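Local coordinates for similar to hydroxylamine oxidoreductase (Kuenenia stuttgartiensis, PDB 6H5L), which probably acts as an oxidoreductase, a multiheme c-type cytochrome that belongs to a large reductase complex of an anammox bacterium, at residues E159-N170 / I293-M304. Sequence-based numbering, arbitrary orientation.
Sequences EFLREREVGRPN and IHNPVMKGIWRM. With HEC (heme c), chain H.
Arg303 lays its guanidinium against the loop 166-169, one face over Pro169 CD and its edges ringed by oxygens. Arg303 NH1 gives a hydrogen bond to Val166 O (2.8 Å) and Arg303 NH2 one to Gly167 O (2.9 Å), each carbonyl being met from above its plane; a weak bond runs from NH2 to Pro169 O. On the NE and NH2 side, Arg303 NE reaches the heme propionate oxygen O2A at 2.9 Å, nearly straight at 165°, and NH2 adds a second bond to it. Bends at chi2 (-72°) and chi3 (-50°) fold the chain back to bring the group there. A leucine here would probably leave this propionate oxygen and the carbonyls of Val166 and Gly167 without the guanidinium N-H groups that hold them. Next to this site Val166 CG2 packs on Val297 CG2 (3.7 Å), whose CG1 lies against the heme at C2A, while Asn170 N bonds the other propionate through O1D. Farther along, Glu163 slides antiparallel past Asn295, its carboxylate steeply turned to the amide, with OE2 taking the backbone N of Leu172; Asn295 OD1 closes an Asx turn onto Val297 N (3.1 Å), and its ND2 bonds weakly to Glu159 O. Glu159 OE1 takes the backbone N of His294 (2.8 Å) on its anti side, tilted out of the carboxylate plane; His294 NE2, with His213, ligates the iron of another heme. Thus the end of helix 154-161, the 3-10 segment 162-165 and the loop after it lie along the loop that follows strand 291-292, with Arg168 touching helix 174-180 and Met304 reaching Phe465 of helix 455-476.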
ATOM      1  N   GLU A 159     -37.652  26.017   1.458  1.00 26.77           N
ATOM      2  CA  GLU A 159     -38.031  24.931   2.355  1.00 29.28           C
ATOM      3  C   GLU A 159     -37.855  25.327   3.814  1.00 32.06           C
ATOM      4  O   GLU A 159     -38.612  24.869   4.677  1.00 34.10           O
ATOM      5  CB  GLU A 159     -37.227  23.672   2.034  1.00 23.95           C
ATOM      6  CG  GLU A 159     -37.607  23.019   0.712  1.00 23.58           C
ATOM      7  CD  GLU A 159     -36.865  21.721   0.459  1.00 27.52           C
ATOM      8  OE1 GLU A 159     -36.020  21.341   1.296  1.00 28.88           O
ATOM      9  OE2 GLU A 159     -37.129  21.077  -0.579  1.00 31.87           O
ATOM     10  N   PHE A 160     -36.865  26.172   4.111  1.00 30.90           N
ATOM     11  CA  PHE A 160     -36.771  26.754   5.445  1.00 27.20           C
ATOM     12  C   PHE A 160     -37.937  27.698   5.707  1.00 30.13           C
ATOM     13  O   PHE A 160     -38.494  27.721   6.812  1.00 31.52           O
ATOM     14  CB  PHE A 160     -35.436  27.485   5.602  1.00 21.75           C
ATOM     15  CG  PHE A 160     -35.285  28.197   6.918  1.00 23.47           C
ATOM     16  CD1 PHE A 160     -34.959  27.494   8.067  1.00 26.39           C
ATOM     17  CD2 PHE A 160     -35.451  29.570   7.002  1.00 29.04           C
ATOM     18  CE1 PHE A 160     -34.815  28.146   9.278  1.00 25.76           C
ATOM     19  CE2 PHE A 160     -35.309  30.227   8.210  1.00 25.71           C
ATOM     20  CZ  PHE A 160     -34.990  29.515   9.349  1.00 29.27           C
ATOM     21  N   LEU A 161     -38.322  28.482   4.697  1.00 26.03           N
ATOM     22  CA  LEU A 161     -39.457  29.388   4.823  1.00 26.46           C
ATOM     23  C   LEU A 161     -40.766  28.640   5.044  1.00 29.99           C
ATOM     24  O   LEU A 161     -41.715  29.221   5.581  1.00 32.74           O
ATOM     25  CB  LEU A 161     -39.556  30.270   3.577  1.00 32.23           C
ATOM     26  CG  LEU A 161     -39.802  31.765   3.779  1.00 38.72           C
ATOM     27  CD1 LEU A 161     -38.678  32.393   4.589  1.00 37.80           C
ATOM     28  CD2 LEU A 161     -39.954  32.468   2.437  1.00 30.05           C
ATOM     29  N   ARG A 162     -40.836  27.367   4.651  1.00 28.99           N
ATOM     30  CA  ARG A 162     -42.048  26.576   4.828  1.00 30.77           C
ATOM     31  C   ARG A 162     -42.330  26.224   6.285  1.00 29.92           C
ATOM     32  O   ARG A 162     -43.380  25.629   6.560  1.00 30.83           O
ATOM     33  CB  ARG A 162     -41.970  25.294   3.997  1.00 25.89           C
ATOM     34  CG  ARG A 162     -42.113  25.511   2.497  1.00 21.78           C
ATOM     35  CD  ARG A 162     -42.414  24.201   1.790  1.00 15.76           C
ATOM     36  NE  ARG A 162     -43.662  23.611   2.266  1.00 21.52           N
ATOM     37  CZ  ARG A 162     -44.028  22.354   2.044  1.00 26.42           C
ATOM     38  NH1 ARG A 162     -43.240  21.541   1.355  1.00 21.60           N
ATOM     39  NH2 ARG A 162     -45.183  21.906   2.518  1.00 20.37           N
ATOM     40  N   GLU A 163     -41.438  26.562   7.220  1.00 27.21           N
ATOM     41  CA  GLU A 163     -41.741  26.347   8.631  1.00 29.05           C
ATOM     42  C   GLU A 163     -42.938  27.174   9.076  1.00 27.59           C
ATOM     43  O   GLU A 163     -43.618  26.812  10.043  1.00 26.76           O
ATOM     44  CB  GLU A 163     -40.527  26.683   9.498  1.00 28.55           C
ATOM     45  CG  GLU A 163     -39.355  25.733   9.342  1.00 31.71           C
ATOM     46  CD  GLU A 163     -38.268  25.979  10.368  1.00 28.13           C
ATOM     47  OE1 GLU A 163     -37.343  25.144  10.470  1.00 27.72           O
ATOM     48  OE2 GLU A 163     -38.340  27.006  11.074  1.00 31.97           O
ATOM     49  N   ARG A 164     -43.204  28.289   8.389  1.00 24.74           N
ATOM     50  CA  ARG A 164     -44.352  29.131   8.705  1.00 27.32           C
ATOM     51  C   ARG A 164     -45.672  28.371   8.619  1.00 27.80           C
ATOM     52  O   ARG A 164     -46.650  28.772   9.259  1.00 39.29           O
ATOM     53  CB  ARG A 164     -44.361  30.345   7.762  1.00 35.05           C
ATOM     54  CG  ARG A 164     -45.557  31.273   7.915  1.00 37.00           C
ATOM     55  CD  ARG A 164     -45.362  32.605   7.197  1.00 48.52           C
ATOM     56  NE  ARG A 164     -44.463  33.495   7.928  1.00 65.49           N
ATOM     57  CZ  ARG A 164     -43.338  34.002   7.435  1.00 67.63           C
ATOM     58  NH1 ARG A 164     -42.967  33.724   6.192  1.00 57.64           N
ATOM     59  NH2 ARG A 164     -42.586  34.800   8.182  1.00 49.10           N
ATOM     60  N   GLU A 165     -45.711  27.266   7.871  1.00 32.76           N
ATOM     61  CA  GLU A 165     -46.967  26.558   7.641  1.00 29.39           C
ATOM     62  C   GLU A 165     -47.486  25.866   8.896  1.00 26.81           C
ATOM     63  O   GLU A 165     -48.696  25.642   9.016  1.00 33.21           O
ATOM     64  CB  GLU A 165     -46.790  25.538   6.517  1.00 19.87           C
ATOM     65  CG  GLU A 165     -46.597  26.172   5.151  1.00 29.02           C
ATOM     66  CD  GLU A 165     -46.238  25.165   4.080  1.00 34.52           C
ATOM     67  OE1 GLU A 165     -45.737  25.588   3.016  1.00 32.32           O
ATOM     68  OE2 GLU A 165     -46.454  23.955   4.299  1.00 34.73           O
ATOM     69  N   VAL A 166     -46.604  25.517   9.836  1.00 24.38           N
ATOM     70  CA  VAL A 166     -47.026  24.852  11.068  1.00 27.19           C
ATOM     71  C   VAL A 166     -47.049  25.788  12.271  1.00 31.18           C
ATOM     72  O   VAL A 166     -47.604  25.415  13.318  1.00 30.54           O
ATOM     73  CB  VAL A 166     -46.137  23.629  11.385  1.00 24.09           C
ATOM     74  CG1 VAL A 166     -46.200  22.609  10.254  1.00 20.56           C
ATOM     75  CG2 VAL A 166     -44.702  24.060  11.653  1.00 24.57           C
ATOM     76  N   GLY A 167     -46.472  26.983  12.161  1.00 33.47           N
ATOM     77  CA  GLY A 167     -46.503  27.943  13.245  1.00 19.68           C
ATOM     78  C   GLY A 167     -45.421  27.702  14.280  1.00 25.56           C
ATOM     79  O   GLY A 167     -44.595  26.793  14.177  1.00 29.27           O
ATOM     80  N   ARG A 168     -45.434  28.551  15.305  1.00 24.58           N
ATOM     81  CA  ARG A 168     -44.480  28.416  16.394  1.00 19.56           C
ATOM     82  C   ARG A 168     -44.749  27.133  17.183  1.00 20.75           C
ATOM     83  O   ARG A 168     -45.899  26.700  17.307  1.00 21.19           O
ATOM     84  CB  ARG A 168     -44.553  29.625  17.325  1.00 23.72           C
ATOM     85  CG  ARG A 168     -43.937  30.897  16.754  1.00 27.51           C
ATOM     86  CD  ARG A 168     -43.642  31.909  17.854  1.00 31.17           C
ATOM     87  NE  ARG A 168     -44.757  32.811  18.123  1.00 44.64           N
ATOM     88  CZ  ARG A 168     -44.943  33.441  19.279  1.00 38.54           C
ATOM     89  NH1 ARG A 168     -44.097  33.252  20.283  1.00 37.97           N
ATOM     90  NH2 ARG A 168     -45.980  34.252  19.436  1.00 45.14           N
ATOM     91  N   PRO A 169     -43.699  26.498  17.727  1.00 24.34           N
ATOM     92  CA  PRO A 169     -42.292  26.902  17.624  1.00 28.18           C
ATOM     93  C   PRO A 169     -41.617  26.446  16.333  1.00 25.90           C
ATOM     94  O   PRO A 169     -41.963  25.395  15.792  1.00 25.87           O
ATOM     95  CB  PRO A 169     -41.637  26.211  18.832  1.00 24.51           C
ATOM     96  CG  PRO A 169     -42.769  25.669  19.664  1.00 19.61           C
ATOM     97  CD  PRO A 169     -43.869  25.404  18.694  1.00 21.37           C
ATOM     98  N   ASN A 170     -40.657  27.235  15.860  1.00 25.41           N
ATOM     99  CA  ASN A 170     -39.850  26.895  14.694  1.00 27.86           C
ATOM    100  C   ASN A 170     -38.676  27.865  14.641  1.00 32.36           C
ATOM    101  O   ASN A 170     -38.604  28.825  15.413  1.00 32.78           O
ATOM    102  CB  ASN A 170     -40.668  26.925  13.398  1.00 23.26           C
ATOM    103  CG  ASN A 170     -41.363  28.258  13.165  1.00 27.01           C
ATOM    104  OD1 ASN A 170     -40.794  29.326  13.390  1.00 31.66           O
ATOM    105  ND2 ASN A 170     -42.605  28.198  12.702  1.00 32.00           N
ATOM    106  N   ILE A 293     -37.168  17.295   3.550  1.00 21.72           N
ATOM    107  CA  ILE A 293     -37.293  18.744   3.446  1.00 20.54           C
ATOM    108  C   ILE A 293     -36.244  19.387   4.342  1.00 19.98           C
ATOM    109  O   ILE A 293     -35.859  18.833   5.375  1.00 20.71           O
ATOM    110  CB  ILE A 293     -38.727  19.206   3.805  1.00 24.03           C
ATOM    111  CG1 ILE A 293     -38.924  20.690   3.487  1.00 22.72           C
ATOM    112  CG2 ILE A 293     -39.042  18.909   5.267  1.00 16.92           C
ATOM    113  CD1 ILE A 293     -40.361  21.156   3.631  1.00 24.39           C
ATOM    114  N   HIS A 294     -35.777  20.569   3.934  1.00 15.60           N
ATOM    115  CA  HIS A 294     -34.717  21.292   4.641  1.00 18.00           C
ATOM    116  C   HIS A 294     -35.300  22.134   5.781  1.00 22.47           C
ATOM    117  O   HIS A 294     -35.116  23.349   5.863  1.00 25.41           O
ATOM    118  CB  HIS A 294     -33.923  22.147   3.656  1.00 16.61           C
ATOM    119  CG  HIS A 294     -32.736  22.840   4.254  1.00 20.38           C
ATOM    120  ND1 HIS A 294     -32.677  24.208   4.410  1.00 16.79           N
ATOM    121  CD2 HIS A 294     -31.559  22.359   4.723  1.00 20.90           C
ATOM    122  CE1 HIS A 294     -31.518  24.539   4.953  1.00 19.21           C
ATOM    123  NE2 HIS A 294     -30.820  23.436   5.153  1.00 21.44           N
ATOM    124  N   ASN A 295     -36.031  21.452   6.667  1.00 21.54           N
ATOM    125  CA  ASN A 295     -36.490  21.996   7.943  1.00 22.82           C
ATOM    126  C   ASN A 295     -37.032  20.848   8.788  1.00 22.69           C
ATOM    127  O   ASN A 295     -37.592  19.888   8.243  1.00 23.61           O
ATOM    128  CB  ASN A 295     -37.544  23.094   7.754  1.00 20.10           C
ATOM    129  CG  ASN A 295     -38.958  22.551   7.658  1.00 19.45           C
ATOM    130  OD1 ASN A 295     -39.568  22.180   8.663  1.00 16.54           O
ATOM    131  ND2 ASN A 295     -39.498  22.530   6.448  1.00 21.65           N
ATOM    132  N   PRO A 296     -36.876  20.899  10.110  1.00 22.12           N
ATOM    133  CA  PRO A 296     -37.199  19.739  10.961  1.00 24.08           C
ATOM    134  C   PRO A 296     -38.559  19.764  11.654  1.00 20.68           C
ATOM    135  O   PRO A 296     -38.793  18.895  12.500  1.00 25.39           O
ATOM    136  CB  PRO A 296     -36.082  19.806  12.006  1.00 20.66           C
ATOM    137  CG  PRO A 296     -35.871  21.280  12.195  1.00 21.16           C
ATOM    138  CD  PRO A 296     -36.140  21.935  10.857  1.00 15.44           C
ATOM    139  N   VAL A 297     -39.449  20.704  11.339  1.00 18.68           N
ATOM    140  CA  VAL A 297     -40.613  20.974  12.181  1.00 19.91           C
ATOM    141  C   VAL A 297     -41.930  20.553  11.546  1.00 20.63           C
ATOM    142  O   VAL A 297     -42.987  20.754  12.164  1.00 22.07           O
ATOM    143  CB  VAL A 297     -40.671  22.463  12.577  1.00 19.09           C
ATOM    144  CG1 VAL A 297     -39.315  22.932  13.076  1.00 15.58           C
ATOM    145  CG2 VAL A 297     -41.129  23.306  11.395  1.00 13.75           C
ATOM    146  N   MET A 298     -41.912  19.965  10.348  1.00 20.05           N
ATOM    147  CA  MET A 298     -43.159  19.791   9.603  1.00 22.26           C
ATOM    148  C   MET A 298     -44.082  18.745  10.225  1.00 21.17           C
ATOM    149  O   MET A 298     -45.304  18.826  10.051  1.00 26.71           O
ATOM    150  CB  MET A 298     -42.862  19.421   8.151  1.00 19.58           C
ATOM    151  CG  MET A 298     -42.078  20.474   7.384  1.00 20.22           C
ATOM    152  SD  MET A 298     -42.806  22.120   7.485  1.00 21.59           S
ATOM    153  CE  MET A 298     -44.382  21.855   6.679  1.00 22.70           C
ATOM    154  N   LYS A 299     -43.536  17.768  10.948  1.00 18.67           N
ATOM    155  CA  LYS A 299     -44.327  16.652  11.449  1.00 21.73           C
ATOM    156  C   LYS A 299     -44.655  16.752  12.941  1.00 21.95           C
ATOM    157  O   LYS A 299     -45.106  15.759  13.521  1.00 21.39           O
ATOM    158  CB  LYS A 299     -43.605  15.334  11.181  1.00 20.91           C
ATOM    159  CG  LYS A 299     -43.208  15.133   9.734  1.00 22.91           C
ATOM    160  CD  LYS A 299     -42.825  13.691   9.465  1.00 19.72           C
ATOM    161  CE  LYS A 299     -41.767  13.200  10.441  1.00 20.50           C
ATOM    162  NZ  LYS A 299     -40.509  13.999  10.384  1.00 17.05           N
ATOM    163  N   GLY A 300     -44.450  17.909  13.569  1.00 19.73           N
ATOM    164  CA  GLY A 300     -44.730  18.039  14.992  1.00 19.07           C
ATOM    165  C   GLY A 300     -46.207  17.897  15.313  1.00 28.26           C
ATOM    166  O   GLY A 300     -47.076  18.400  14.597  1.00 22.70           O
ATOM    167  N   ILE A 301     -46.487  17.192  16.414  1.00 25.13           N
ATOM    168  CA  ILE A 301     -47.851  16.945  16.881  1.00 17.64           C
ATOM    169  C   ILE A 301     -48.068  17.468  18.291  1.00 18.53           C
ATOM    170  O   ILE A 301     -49.009  18.234  18.540  1.00 28.27           O
ATOM    171  CB  ILE A 301     -48.224  15.438  16.804  1.00 20.37           C
ATOM    172  CG1 ILE A 301     -48.117  14.933  15.342  1.00 23.72           C
ATOM    173  CG2 ILE A 301     -49.605  15.187  17.370  1.00 17.36           C
ATOM    174  CD1 ILE A 301     -48.321  13.431  15.203  1.00 24.42           C
ATOM    175  N   TRP A 302     -47.224  17.031  19.208  1.00 20.32           N
ATOM    176  CA  TRP A 302     -47.306  17.452  20.623  1.00 29.74           C
ATOM    177  C   TRP A 302     -46.412  18.666  20.808  1.00 32.96           C
ATOM    178  O   TRP A 302     -46.266  19.074  21.905  1.00 47.64           O
ATOM    179  CB  TRP A 302     -46.858  16.337  21.562  1.00 23.15           C
ATOM    180  CG  TRP A 302     -47.810  15.208  21.751  1.00 19.18           C
ATOM    181  CD1 TRP A 302     -47.730  13.988  21.171  1.00 20.42           C
ATOM    182  CD2 TRP A 302     -48.975  15.174  22.579  1.00 21.83           C
ATOM    183  NE1 TRP A 302     -48.748  13.195  21.588  1.00 23.15           N
ATOM    184  CE2 TRP A 302     -49.536  13.894  22.445  1.00 23.55           C
ATOM    185  CE3 TRP A 302     -49.599  16.087  23.425  1.00 23.27           C
ATOM    186  CZ2 TRP A 302     -50.689  13.511  23.117  1.00 24.33           C
ATOM    187  CZ3 TRP A 302     -50.732  15.708  24.090  1.00 20.38           C
ATOM    188  CH2 TRP A 302     -51.274  14.443  23.934  1.00 20.81           C
ATOM    189  N   ARG A 303     -46.040  19.291  19.709  1.00 27.73           N
ATOM    190  CA  ARG A 303     -45.027  20.341  19.531  1.00 28.31           C
ATOM    191  C   ARG A 303     -44.122  20.505  20.745  1.00 24.59           C
ATOM    192  O   ARG A 303     -43.231  19.747  20.856  1.00 39.16           O
ATOM    193  CB  ARG A 303     -45.778  21.623  19.181  1.00 31.66           C
ATOM    194  CG  ARG A 303     -46.787  21.430  18.069  1.00 22.30           C
ATOM    195  CD  ARG A 303     -46.240  21.234  16.687  1.00 19.41           C
ATOM    196  NE  ARG A 303     -45.272  22.235  16.349  1.00 20.94           N
ATOM    197  CZ  ARG A 303     -45.474  23.318  15.638  1.00 24.82           C
ATOM    198  NH1 ARG A 303     -46.660  23.630  15.191  1.00 17.21           N
ATOM    199  NH2 ARG A 303     -44.462  24.095  15.354  1.00 30.69           N
ATOM    200  N   MET A 304     -44.450  21.330  21.712  1.00 32.53           N
ATOM    201  CA  MET A 304     -43.502  21.548  22.793  1.00 22.42           C
ATOM    202  C   MET A 304     -43.829  20.733  24.033  1.00 25.96           C
ATOM    203  O   MET A 304     -42.958  20.566  24.894  1.00 22.98           O
ATOM    204  CB  MET A 304     -43.424  23.037  23.153  1.00 19.56           C
ATOM    205  CG  MET A 304     -42.214  23.404  24.018  1.00 20.24           C
ATOM    206  SD  MET A 304     -41.976  25.176  24.261  1.00 33.83           S
ATOM    207  CE  MET A 304     -40.556  25.193  25.357  1.00 20.21           C
TER
HETATM  208 FE   HEC H 606     -34.267  23.777  16.665  1.00 21.14          FE
HETATM  209  CHA HEC H 606     -37.480  24.781  17.291  1.00 20.35           C
HETATM  210  CHB HEC H 606     -35.435  20.707  15.609  1.00 20.90           C
HETATM  211  CHC HEC H 606     -31.062  22.809  15.826  1.00 25.98           C
HETATM  212  CHD HEC H 606     -33.007  26.580  18.168  1.00 22.43           C
HETATM  213  NA  HEC H 606     -36.109  22.903  16.493  1.00 19.15           N
HETATM  214  C1A HEC H 606     -37.316  23.508  16.791  1.00 24.43           C
HETATM  215  C2A HEC H 606     -38.371  22.563  16.484  1.00 23.65           C
HETATM  216  C3A HEC H 606     -37.809  21.444  16.023  1.00 21.95           C
HETATM  217  C4A HEC H 606     -36.372  21.631  16.018  1.00 20.57           C
HETATM  218  CMA HEC H 606     -38.557  20.171  15.572  1.00 17.15           C
HETATM  219  CAA HEC H 606     -39.884  22.801  16.653  1.00 17.89           C
HETATM  220  CBA HEC H 606     -40.331  22.263  18.005  1.00 25.21           C
HETATM  221  CGA HEC H 606     -41.833  22.219  18.040  1.00 28.99           C
HETATM  222  O1A HEC H 606     -42.394  22.300  19.158  1.00 26.93           O
HETATM  223  O2A HEC H 606     -42.467  22.114  16.959  1.00 29.94           O
HETATM  224  NB  HEC H 606     -33.403  22.054  15.905  1.00 23.96           N
HETATM  225  C1B HEC H 606     -34.087  20.943  15.446  1.00 24.10           C
HETATM  226  C2B HEC H 606     -33.141  20.083  14.763  1.00 21.12           C
HETATM  227  C3B HEC H 606     -31.935  20.660  14.827  1.00 23.02           C
HETATM  228  C4B HEC H 606     -32.075  21.914  15.545  1.00 20.50           C
HETATM  229  CMB HEC H 606     -33.485  18.724  14.109  1.00 23.39           C
HETATM  230  CAB HEC H 606     -30.606  20.120  14.249  1.00 19.97           C
HETATM  231  CBB HEC H 606     -30.625  20.028  12.706  1.00 17.07           C
HETATM  232  NC  HEC H 606     -32.388  24.522  16.970  1.00 19.98           N
HETATM  233  C1C HEC H 606     -31.199  24.012  16.489  1.00 22.66           C
HETATM  234  C2C HEC H 606     -30.187  25.048  16.597  1.00 22.44           C
HETATM  235  C3C HEC H 606     -30.683  25.966  17.444  1.00 30.86           C
HETATM  236  C4C HEC H 606     -32.105  25.735  17.562  1.00 19.41           C
HETATM  237  CMC HEC H 606     -28.681  24.739  16.439  1.00 23.11           C
HETATM  238  CAC HEC H 606     -29.982  27.232  17.990  1.00 23.65           C
HETATM  239  CBC HEC H 606     -30.052  28.354  16.938  1.00 21.60           C
HETATM  240  ND  HEC H 606     -35.114  25.438  17.568  1.00 16.64           N
HETATM  241  C1D HEC H 606     -34.379  26.455  18.169  1.00 20.86           C
HETATM  242  C2D HEC H 606     -35.290  27.377  18.803  1.00 19.56           C
HETATM  243  C3D HEC H 606     -36.692  26.814  18.532  1.00 22.60           C
HETATM  244  C4D HEC H 606     -36.483  25.612  17.758  1.00 20.14           C
HETATM  245  CMD HEC H 606     -34.906  28.648  19.586  1.00 20.51           C
HETATM  246  CAD HEC H 606     -38.051  27.391  18.977  1.00 18.07           C
HETATM  247  CBD HEC H 606     -38.219  28.821  18.483  1.00 27.16           C
HETATM  248  CGD HEC H 606     -39.577  29.314  18.895  1.00 30.96           C
HETATM  249  O1D HEC H 606     -40.384  29.672  17.999  1.00 28.39           O
HETATM  250  O2D HEC H 606     -39.852  29.333  20.123  1.00 33.88           O